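Local coordinates for protein alkyl hydroperoxide reductase AhpD (Deinococcus radiodurans R1, PDB 6K40) that probably reduces peroxides as an AhpD-like alkyl hydroperoxide reductase with peroxiredoxin-type activity, in keeping with a role in oxidative stress defence, at residues G72-A77 / L165-V170; E27-L32 / E55-W60; R91-A96 / F186-E191; V118-A123 / M132-E137. One frame throughout, in Å; residues are numbered along the deposited sequence.

How the contacts relate
Contact 3 holds the C92-V93-Y94-C95 sequence, the CXXC pattern of the AhpD-like family, and a glycerol, probably from the crystallisation liquor, lies about 3 Å from the Y94 side chain (nearest atoms); the other contacts can be placed from there. Contacts 1 and 4 pack on each other, with V168 CG2 4.0 Å from Y135 CE2. Contact 1 lies across the chain's centre from contact 3, their centres about 22 Å apart. Contact 2 is peripheral, about 20 Å from contact 3 and 34 Å from contact 4, centre to centre. Within one chain contacts 3 and 4 do not touch, but across the dimer R91 of one subunit meets E137, V118 and N119 of the other, joining them.

Contact 1: G72-A77 / L165-V170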
# COMPACT_ATOMS: atom_id res chain seq x y z
N GLY A 72 -23.99 -12.97 1.08
CA GLY A 72 -23.87 -13.33 2.48
C GLY A 72 -24.33 -12.21 3.39
O GLY A 72 -25.06 -11.31 2.98
N GLY A 73 -23.91 -12.30 4.65
CA GLY A 73 -24.32 -11.32 5.65
C GLY A 73 -23.66 -9.97 5.50
O GLY A 73 -24.16 -8.99 6.06
N LEU A 74 -22.56 -9.89 4.75
CA LEU A 74 -21.85 -8.64 4.52
C LEU A 74 -21.89 -8.30 3.04
O LEU A 74 -21.95 -9.19 2.18
CB LEU A 74 -20.39 -8.73 4.99
CG LEU A 74 -20.12 -8.91 6.49
CD1 LEU A 74 -18.64 -9.18 6.74
CD2 LEU A 74 -20.59 -7.70 7.27
N SER A 75 -21.88 -7.00 2.74
CA SER A 75 -21.77 -6.55 1.36
C SER A 75 -20.39 -6.90 0.80
O SER A 75 -19.43 -7.13 1.54
CB SER A 75 -22.01 -5.05 1.27
OG SER A 75 -20.86 -4.32 1.66
N ASN A 76 -20.30 -6.91 -0.53
CA ASN A 76 -19.01 -7.12 -1.17
C ASN A 76 -18.03 -6.01 -0.81
O ASN A 76 -16.83 -6.26 -0.63
CB ASN A 76 -19.18 -7.21 -2.69
CG ASN A 76 -19.83 -8.51 -3.11
OD1 ASN A 76 -21.01 -8.54 -3.47
ND2 ASN A 76 -19.07 -9.60 -3.08
N ALA A 77 -18.52 -4.77 -0.69
CA ALA A 77 -17.63 -3.65 -0.36
C ALA A 77 -17.00 -3.84 1.02
O ALA A 77 -15.81 -3.57 1.20
CB ALA A 77 -18.40 -2.33 -0.42
N LEU A 165 -19.62 -13.36 12.56
CA LEU A 165 -18.96 -14.61 12.18
C LEU A 165 -18.40 -14.52 10.77
O LEU A 165 -17.27 -14.96 10.51
CB LEU A 165 -19.93 -15.78 12.32
CG LEU A 165 -19.51 -17.15 11.80
CD1 LEU A 165 -18.16 -17.56 12.38
CD2 LEU A 165 -20.57 -18.20 12.13
N GLU A 166 -19.16 -13.94 9.84
CA GLU A 166 -18.69 -13.78 8.47
C GLU A 166 -17.46 -12.88 8.41
O GLU A 166 -16.50 -13.18 7.69
CB GLU A 166 -19.80 -13.23 7.59
CG GLU A 166 -19.48 -13.20 6.10
CD GLU A 166 -20.72 -13.02 5.24
OE1 GLU A 166 -20.73 -12.09 4.40
OE2 GLU A 166 -21.68 -13.81 5.39
N ALA A 167 -17.47 -11.77 9.16
CA ALA A 167 -16.33 -10.86 9.14
C ALA A 167 -15.09 -11.51 9.74
O ALA A 167 -13.98 -11.34 9.21
CB ALA A 167 -16.68 -9.58 9.90
N VAL A 168 -15.25 -12.24 10.84
CA VAL A 168 -14.13 -12.95 11.43
C VAL A 168 -13.57 -13.96 10.44
O VAL A 168 -12.35 -14.08 10.26
CB VAL A 168 -14.56 -13.63 12.75
CG1 VAL A 168 -13.46 -14.53 13.27
CG2 VAL A 168 -14.92 -12.59 13.79
N GLN A 169 -14.46 -14.69 9.76
CA GLN A 169 -14.02 -15.64 8.75
C GLN A 169 -13.25 -14.95 7.63
O GLN A 169 -12.23 -15.47 7.17
CB GLN A 169 -15.23 -16.38 8.16
CG GLN A 169 -15.48 -17.75 8.75
CD GLN A 169 -16.80 -18.31 8.31
OE1 GLN A 169 -16.88 -19.44 7.83
NE2 GLN A 169 -17.87 -17.54 8.47
N VAL A 170 -13.71 -13.79 7.19
CA VAL A 170 -13.03 -13.10 6.09
C VAL A 170 -11.64 -12.63 6.52
O VAL A 170 -10.66 -12.81 5.79
CB VAL A 170 -13.90 -11.93 5.58
CG1 VAL A 170 -13.09 -11.03 4.66
CG2 VAL A 170 -15.13 -12.47 4.88
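E166 delivers its carboxylate from helix 161-184 to two consecutive backbone N-H groups of the loop before helix 76-90. OE2 accepts from G73 N at 2.8 Å, on its syn side and 28° out of the carboxylate plane. OE1 takes the hydrogen of L74 N at 2.9 Å, a more bent bond (144° at the hydrogen) arriving from above that plane. With one bond on each oxygen, the rotation of the carboxylate is fixed. Its reach follows from an extended chain whose CG lies anti to the backbone N (chi1 -172°). R79 offers OE1 a further partner, but only as a long, weak ion pair. The tight part lies on the L74 side: its CB rests 3.4 Å from E166 OE1, and CD1 packs on A167, 3.7 Å from both A167 CA and A167 CB. L74 and A167 are buried, and L82 of helix 76-90 also packs against A167. On the G72-G73 side the contact is looser; both glycines are exposed, and beyond the G73 bond their part is slight, G72 CA coming within 3.7 Å of E166 OE2. S75 follows directly as N-cap of helix 76-90, its OG bonded to E78 N. A helix-borne glutamate thus grips the turn that leads into a capped helix, a joint between two long helices of the all-helical AhpD-like fold.

Contact 2: E27-L32 / E55-W60; sequences EGVKKL and EQFLAW
F57 presents an edge of its ring to L32: L32 CD2 lies near the ring plane, 3.6 Å from F57 CE2 and 3.9 Å from F57 CZ. V29 CG2 comes obliquely to the same ring, 4.1 Å from F57 CD2. The other flat group, W60, has the carbonyl oxygen of F57 at its edge, in the plane of the indole; its ring meets that of F64, the planes about 15° apart, and packs against M173, M176 and T177 of helix 161-184. F57 and W60 therefore serve different neighbours, although both project from helix 54-69. A chi1 of 170°, which points CG opposite the backbone N, carries the F57 ring to helix 27-40, and A51 of the intervening loop packs on both F57 and V29. L58 packs on the backbone, CD2 4.1 Å from G28 O and also close to V29 N. V29, L32 and F57 are buried, and their mutual contacts are wholly apolar. The local axes come within 9.9 Å, with 43° between their N-to-C directions. With G28 at the point where L58 CD2 meets the backbone, this is apolar packing of two helices, attaching the first helix, 27-40, to helix 54-69 of the all-helical fold.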
# COMPACT_ATOMS: atom_id res chain seq x y z
N GLU A 27 -9.01 -31.72 -14.33
CA GLU A 27 -9.98 -31.26 -15.31
C GLU A 27 -11.01 -30.29 -14.72
O GLU A 27 -11.64 -29.53 -15.47
CB GLU A 27 -10.70 -32.46 -15.94
CG GLU A 27 -9.78 -33.41 -16.70
CD GLU A 27 -9.19 -32.81 -17.97
OE1 GLU A 27 -9.81 -31.90 -18.55
OE2 GLU A 27 -8.10 -33.26 -18.38
N GLY A 28 -11.08 -30.19 -13.40
CA GLY A 28 -11.99 -29.24 -12.80
C GLY A 28 -11.26 -27.92 -12.67
O GLY A 28 -11.87 -26.85 -12.77
N VAL A 29 -9.94 -28.00 -12.52
CA VAL A 29 -9.12 -26.80 -12.62
C VAL A 29 -9.23 -26.20 -14.02
O VAL A 29 -9.35 -24.98 -14.18
CB VAL A 29 -7.65 -27.12 -12.26
CG1 VAL A 29 -6.77 -25.92 -12.53
CG2 VAL A 29 -7.55 -27.53 -10.80
N LYS A 30 -9.21 -27.05 -15.05
CA LYS A 30 -9.36 -26.54 -16.41
C LYS A 30 -10.76 -25.99 -16.65
O LYS A 30 -10.92 -24.98 -17.35
CB LYS A 30 -9.04 -27.65 -17.42
CG LYS A 30 -7.55 -27.92 -17.58
CD LYS A 30 -7.28 -29.40 -17.80
CE LYS A 30 -7.24 -29.74 -19.28
NZ LYS A 30 -6.70 -31.11 -19.51
N LYS A 31 -11.78 -26.61 -16.05
CA LYS A 31 -13.13 -26.05 -16.21
C LYS A 31 -13.24 -24.69 -15.53
O LYS A 31 -13.87 -23.77 -16.07
CB LYS A 31 -14.16 -27.03 -15.64
CG LYS A 31 -15.60 -26.55 -15.78
CD LYS A 31 -16.60 -27.60 -15.32
CE LYS A 31 -16.78 -27.56 -13.81
NZ LYS A 31 -15.78 -28.40 -13.09
N LEU A 32 -12.58 -24.53 -14.38
CA LEU A 32 -12.58 -23.23 -13.72
C LEU A 32 -11.78 -22.20 -14.52
O LEU A 32 -12.16 -21.03 -14.58
CB LEU A 32 -12.02 -23.35 -12.30
CG LEU A 32 -11.92 -22.04 -11.52
CD1 LEU A 32 -13.30 -21.45 -11.29
CD2 LEU A 32 -11.19 -22.25 -10.20
N GLU A 55 -7.50 -31.25 -5.97
CA GLU A 55 -8.69 -31.35 -5.13
C GLU A 55 -8.63 -30.37 -3.96
O GLU A 55 -9.65 -29.77 -3.59
CB GLU A 55 -8.85 -32.78 -4.62
CG GLU A 55 -9.17 -33.78 -5.71
CD GLU A 55 -10.58 -33.61 -6.25
OE1 GLU A 55 -11.45 -33.10 -5.51
OE2 GLU A 55 -10.81 -33.98 -7.42
N GLN A 56 -7.44 -30.19 -3.38
CA GLN A 56 -7.28 -29.20 -2.33
C GLN A 56 -7.61 -27.81 -2.84
O GLN A 56 -8.31 -27.04 -2.17
CB GLN A 56 -5.86 -29.25 -1.76
CG GLN A 56 -5.57 -30.48 -0.93
CD GLN A 56 -4.11 -30.58 -0.55
OE1 GLN A 56 -3.29 -29.76 -0.97
NE2 GLN A 56 -3.77 -31.59 0.25
N PHE A 57 -7.13 -27.47 -4.04
CA PHE A 57 -7.44 -26.17 -4.61
C PHE A 57 -8.93 -26.00 -4.86
O PHE A 57 -9.49 -24.93 -4.63
CB PHE A 57 -6.67 -25.95 -5.91
CG PHE A 57 -7.12 -24.74 -6.68
CD1 PHE A 57 -6.70 -23.48 -6.30
CD2 PHE A 57 -7.98 -24.87 -7.75
CE1 PHE A 57 -7.12 -22.36 -6.99
CE2 PHE A 57 -8.40 -23.75 -8.45
CZ PHE A 57 -7.97 -22.50 -8.07
N LEU A 58 -9.60 -27.05 -5.36
CA LEU A 58 -11.01 -26.92 -5.67
C LEU A 58 -11.84 -26.75 -4.40
O LEU A 58 -12.78 -25.94 -4.38
CB LEU A 58 -11.49 -28.12 -6.48
CG LEU A 58 -11.01 -28.12 -7.94
CD1 LEU A 58 -11.29 -29.46 -8.61
CD2 LEU A 58 -11.64 -26.98 -8.72
N ALA A 59 -11.51 -27.48 -3.34
CA ALA A 59 -12.20 -27.27 -2.07
C ALA A 59 -11.93 -25.87 -1.51
O ALA A 59 -12.85 -25.19 -1.03
CB ALA A 59 -11.78 -28.34 -1.07
N TRP A 60 -10.66 -25.43 -1.57
CA TRP A 60 -10.33 -24.09 -1.13
C TRP A 60 -11.14 -23.05 -1.89
O TRP A 60 -11.64 -22.09 -1.30
CB TRP A 60 -8.83 -23.82 -1.30
CG TRP A 60 -8.51 -22.36 -1.13
CD1 TRP A 60 -8.24 -21.72 0.04
CD2 TRP A 60 -8.45 -21.37 -2.16
NE1 TRP A 60 -8.01 -20.38 -0.20
CE2 TRP A 60 -8.14 -20.14 -1.54
CE3 TRP A 60 -8.64 -21.40 -3.55
CZ2 TRP A 60 -8.00 -18.96 -2.26
CZ3 TRP A 60 -8.51 -20.22 -4.26
CH2 TRP A 60 -8.19 -19.02 -3.62

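Contact 3: R91-A96 / F186-E191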
# COMPACT_ATOMS: atom_id res chain seq x y z
N ARG A 91 1.34 -7.33 4.02
CA ARG A 91 2.19 -6.96 2.89
C ARG A 91 2.22 -8.05 1.83
O ARG A 91 3.28 -8.53 1.41
CB ARG A 91 3.61 -6.62 3.37
CG ARG A 91 3.66 -5.39 4.25
CD ARG A 91 5.03 -5.17 4.85
NE ARG A 91 6.01 -4.80 3.84
CZ ARG A 91 7.32 -4.86 4.03
NH1 ARG A 91 7.81 -5.28 5.19
NH2 ARG A 91 8.15 -4.51 3.05
N CYS A 92 1.03 -8.45 1.38
CA CYS A 92 0.89 -9.41 0.30
C CYS A 92 0.52 -8.67 -0.98
O CYS A 92 -0.57 -8.09 -1.07
CB CYS A 92 -0.17 -10.46 0.65
SG CYS A 92 -0.53 -11.59 -0.69
N VAL A 93 1.42 -8.70 -1.97
CA VAL A 93 1.22 -7.91 -3.18
C VAL A 93 0.05 -8.45 -3.99
O VAL A 93 -0.77 -7.68 -4.51
CB VAL A 93 2.51 -7.87 -4.01
CG1 VAL A 93 2.25 -7.29 -5.39
CG2 VAL A 93 3.58 -7.06 -3.28
N TYR A 94 -0.04 -9.78 -4.13
CA TYR A 94 -1.13 -10.36 -4.91
C TYR A 94 -2.48 -9.91 -4.36
O TYR A 94 -3.32 -9.37 -5.11
CB TYR A 94 -1.05 -11.89 -4.90
CG TYR A 94 -1.99 -12.54 -5.90
CD1 TYR A 94 -3.36 -12.64 -5.65
CD2 TYR A 94 -1.51 -13.05 -7.10
CE1 TYR A 94 -4.22 -13.22 -6.57
CE2 TYR A 94 -2.36 -13.63 -8.02
CZ TYR A 94 -3.71 -13.72 -7.75
OH TYR A 94 -4.55 -14.30 -8.67
N CYS A 95 -2.71 -10.13 -3.07
CA CYS A 95 -4.01 -9.80 -2.50
C CYS A 95 -4.22 -8.30 -2.44
O CYS A 95 -5.31 -7.81 -2.75
CB CYS A 95 -4.14 -10.43 -1.11
SG CYS A 95 -4.09 -12.24 -1.06
N ALA A 96 -3.16 -7.53 -2.15
CA ALA A 96 -3.28 -6.08 -2.17
C ALA A 96 -3.78 -5.59 -3.53
O ALA A 96 -4.79 -4.89 -3.61
CB ALA A 96 -1.95 -5.41 -1.82
N PHE A 186 3.27 -15.75 -5.50
CA PHE A 186 2.23 -15.52 -6.49
C PHE A 186 2.28 -14.08 -6.99
O PHE A 186 2.62 -13.15 -6.25
CB PHE A 186 0.86 -15.84 -5.91
CG PHE A 186 0.65 -17.29 -5.58
CD1 PHE A 186 1.62 -18.24 -5.89
CD2 PHE A 186 -0.51 -17.72 -4.95
CE1 PHE A 186 1.43 -19.58 -5.58
CE2 PHE A 186 -0.71 -19.05 -4.64
CZ PHE A 186 0.26 -19.98 -4.96
N VAL A 187 1.94 -13.89 -8.26
CA VAL A 187 2.04 -12.60 -8.94
C VAL A 187 0.66 -12.21 -9.44
O VAL A 187 0.03 -12.99 -10.16
CB VAL A 187 3.04 -12.63 -10.11
CG1 VAL A 187 3.19 -11.25 -10.71
CG2 VAL A 187 4.38 -13.17 -9.64
N PRO A 188 0.15 -11.03 -9.10
CA PRO A 188 -1.17 -10.63 -9.58
C PRO A 188 -1.15 -10.31 -11.07
O PRO A 188 -0.16 -9.81 -11.61
CB PRO A 188 -1.50 -9.38 -8.75
CG PRO A 188 -0.17 -8.83 -8.38
CD PRO A 188 0.78 -9.99 -8.26
N ASN A 189 -2.28 -10.59 -11.72
CA ASN A 189 -2.40 -10.31 -13.15
C ASN A 189 -2.29 -8.81 -13.41
O ASN A 189 -2.75 -8.00 -12.59
CB ASN A 189 -3.74 -10.83 -13.68
CG ASN A 189 -3.92 -12.32 -13.49
OD1 ASN A 189 -4.13 -12.79 -12.37
ND2 ASN A 189 -3.84 -13.08 -14.57
N PRO A 190 -1.67 -8.41 -14.52
CA PRO A 190 -1.56 -6.97 -14.81
C PRO A 190 -2.91 -6.26 -14.90
O PRO A 190 -2.99 -5.07 -14.61
CB PRO A 190 -0.83 -6.94 -16.16
CG PRO A 190 -0.14 -8.27 -16.25
CD PRO A 190 -1.05 -9.24 -15.56
N GLU A 191 -3.96 -6.98 -15.31
CA GLU A 191 -5.28 -6.36 -15.47
C GLU A 191 -5.77 -5.72 -14.17
O GLU A 191 -6.46 -4.70 -14.21
CB GLU A 191 -6.28 -7.40 -15.97
CG GLU A 191 -6.07 -7.84 -17.41
CD GLU A 191 -5.08 -8.98 -17.54
OE1 GLU A 191 -4.35 -9.26 -16.57
OE2 GLU A 191 -5.01 -9.60 -18.63
O HOH W 1 2.05 -12.13 -3.37
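Y94 and F186 are linked through a water, which accepts from Y94 N at 3.2 Å and donates to F186 O at 3.1 Å, bridging the first turn of helix 93-107 to the chain after helix 161-184. Alongside the bridge, the Y94 ring lies against the backbone of that chain. P188 CB sits over one face, while V187 O approaches the edge near the ring plane, 3.3 Å from Y94 CE2. The tyrosine's CD2 is equally near P188 N, at 3.3 Å, and touches F186 CB at 3.8 Å. The CA atoms of Y94 and P188 are 4.7 Å apart, and Y94 CG, on the far side of CB from the backbone N (chi1 -169°), directs the ring along that chain. Y94 is the last residue before the second cysteine of the C92-V93-Y94-C95 sequence, which matches the CXXC motif that carries redox chemistry in AhpD relatives. C92 is the N-cap here; its SG accepts from C95 N at 3.5 Å in a nearly straight bond (169°). The two sulfurs, C92 SG and C95 SG, lie 3.6 Å apart, too far for a disulfide. Beyond the ring, Y94 OH bonds to V46 N, and the neighbouring N189 amide is held by N45 N and V43 O. V93 CG1 adds a looser apolar touch on P188 CG, and V93 N bonds to Q122 of the second subunit.

Contact 4: V118-A123 / M132-E137; sequences VNWRQA and MCAYAE
W120 begins its contact at CB, 3.8 Å from both C133 CB and C133 SG. CG, set between the backbone N and the carbonyl carbon (chi1 57°), comes to 3.5 Å from C133 CB, which lies over the face of the five-membered ring in a CH-pi contact, 3.7 Å from the centroid. Farther along the pyrrole edge, NE1 donates to E137 OE1 at 2.6 Å; the oxygen lies close to the indole plane, whereas the nitrogen sits above the carboxylate plane. The planes of indole and carboxylate are nearly perpendicular, 88° apart. At the six-membered end CZ2 meets A134 CA, and CH2 reaches A134 CB at 3.7 Å. This loop between helices 110-118 and 127-141 carries an Asx turn, in which N119 OD1 accepts from R121 N and, on the opposite face of its plane, from R121 NH1. R121 lays its CG on the other face of the W120 ring, and one face of its guanidinium has W120 CZ2 over its centre. NH2 donates a nearly straight hydrogen bond to E137 OE2 (2.8 Å, 171°), part of a salt bridge. E137 OE2 also forms a salt bridge with R91 of the second subunit.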
# COMPACT_ATOMS: atom_id res chain seq x y z
N VAL A 118 -3.30 1.66 2.93
CA VAL A 118 -2.10 2.07 3.66
C VAL A 118 -2.42 2.17 5.15
O VAL A 118 -1.79 1.50 5.97
CB VAL A 118 -1.56 3.41 3.12
CG1 VAL A 118 -0.40 3.89 3.97
CG2 VAL A 118 -1.15 3.27 1.67
N ASN A 119 -3.41 2.99 5.50
CA ASN A 119 -3.76 3.20 6.90
C ASN A 119 -5.22 3.63 6.96
O ASN A 119 -5.55 4.75 6.56
CB ASN A 119 -2.86 4.24 7.55
CG ASN A 119 -2.80 4.10 9.06
OD1 ASN A 119 -3.75 3.61 9.69
ND2 ASN A 119 -1.70 4.52 9.66
N TRP A 120 -6.08 2.75 7.47
CA TRP A 120 -7.49 3.08 7.60
C TRP A 120 -7.73 4.24 8.56
O TRP A 120 -8.77 4.90 8.46
CB TRP A 120 -8.27 1.84 8.06
CG TRP A 120 -7.75 1.28 9.35
CD1 TRP A 120 -6.82 0.30 9.50
CD2 TRP A 120 -8.13 1.68 10.67
NE1 TRP A 120 -6.60 0.06 10.83
CE2 TRP A 120 -7.39 0.90 11.57
CE3 TRP A 120 -9.03 2.63 11.18
CZ2 TRP A 120 -7.52 1.03 12.95
CZ3 TRP A 120 -9.16 2.75 12.54
CH2 TRP A 120 -8.41 1.96 13.42
N ARG A 121 -6.79 4.50 9.48
CA ARG A 121 -6.94 5.64 10.38
C ARG A 121 -6.89 6.96 9.64
O ARG A 121 -7.45 7.96 10.10
CB ARG A 121 -5.85 5.61 11.45
CG ARG A 121 -5.91 4.42 12.39
CD ARG A 121 -4.64 4.32 13.22
NE ARG A 121 -4.55 3.04 13.92
CZ ARG A 121 -4.05 1.93 13.38
NH1 ARG A 121 -3.60 1.94 12.13
NH2 ARG A 121 -4.00 0.81 14.09
N GLN A 122 -6.22 7.00 8.48
CA GLN A 122 -6.07 8.22 7.70
C GLN A 122 -6.99 8.24 6.48
O GLN A 122 -6.71 8.94 5.51
CB GLN A 122 -4.62 8.40 7.27
CG GLN A 122 -3.66 8.49 8.43
CD GLN A 122 -2.23 8.24 8.02
OE1 GLN A 122 -1.87 8.40 6.86
NE2 GLN A 122 -1.39 7.84 8.97
N ALA A 123 -8.08 7.48 6.53
CA ALA A 123 -9.12 7.55 5.53
C ALA A 123 -10.37 8.12 6.18
O ALA A 123 -10.51 8.14 7.40
CB ALA A 123 -9.42 6.17 4.93
N MET A 132 -14.82 -2.02 12.00
CA MET A 132 -14.42 -3.23 11.29
C MET A 132 -12.93 -3.22 10.98
O MET A 132 -12.27 -4.26 11.08
CB MET A 132 -15.25 -3.37 10.01
CG MET A 132 -16.71 -3.73 10.27
SD MET A 132 -17.72 -3.84 8.78
CE MET A 132 -17.18 -5.42 8.13
N CYS A 133 -12.37 -2.05 10.64
CA CYS A 133 -10.96 -1.99 10.29
C CYS A 133 -10.08 -2.14 11.52
O CYS A 133 -9.04 -2.82 11.47
CB CYS A 133 -10.65 -0.68 9.57
SG CYS A 133 -11.24 -0.55 7.87
N ALA A 134 -10.48 -1.54 12.64
CA ALA A 134 -9.74 -1.73 13.89
C ALA A 134 -9.77 -3.18 14.33
O ALA A 134 -8.74 -3.73 14.75
CB ALA A 134 -10.31 -0.82 14.98
N TYR A 135 -10.93 -3.83 14.22
CA TYR A 135 -11.03 -5.24 14.57
C TYR A 135 -10.16 -6.09 13.66
O TYR A 135 -9.47 -7.01 14.12
CB TYR A 135 -12.49 -5.69 14.52
CG TYR A 135 -12.72 -7.03 15.19
CD1 TYR A 135 -12.99 -7.11 16.55
CD2 TYR A 135 -12.68 -8.20 14.46
CE1 TYR A 135 -13.20 -8.33 17.17
CE2 TYR A 135 -12.89 -9.43 15.06
CZ TYR A 135 -13.15 -9.49 16.41
OH TYR A 135 -13.36 -10.70 17.01
N ALA A 136 -10.20 -5.82 12.35
CA ALA A 136 -9.38 -6.58 11.41
C ALA A 136 -7.90 -6.42 11.73
O ALA A 136 -7.14 -7.40 11.71
CB ALA A 136 -9.67 -6.13 9.98
N GLU A 137 -7.47 -5.19 12.03
CA GLU A 137 -6.07 -4.96 12.34
C GLU A 137 -5.66 -5.69 13.61
O GLU A 137 -4.59 -6.32 13.65
CB GLU A 137 -5.80 -3.46 12.47
CG GLU A 137 -4.38 -3.13 12.90
CD GLU A 137 -3.87 -1.85 12.29
OE1 GLU A 137 -4.49 -1.35 11.33
OE2 GLU A 137 -2.84 -1.33 12.77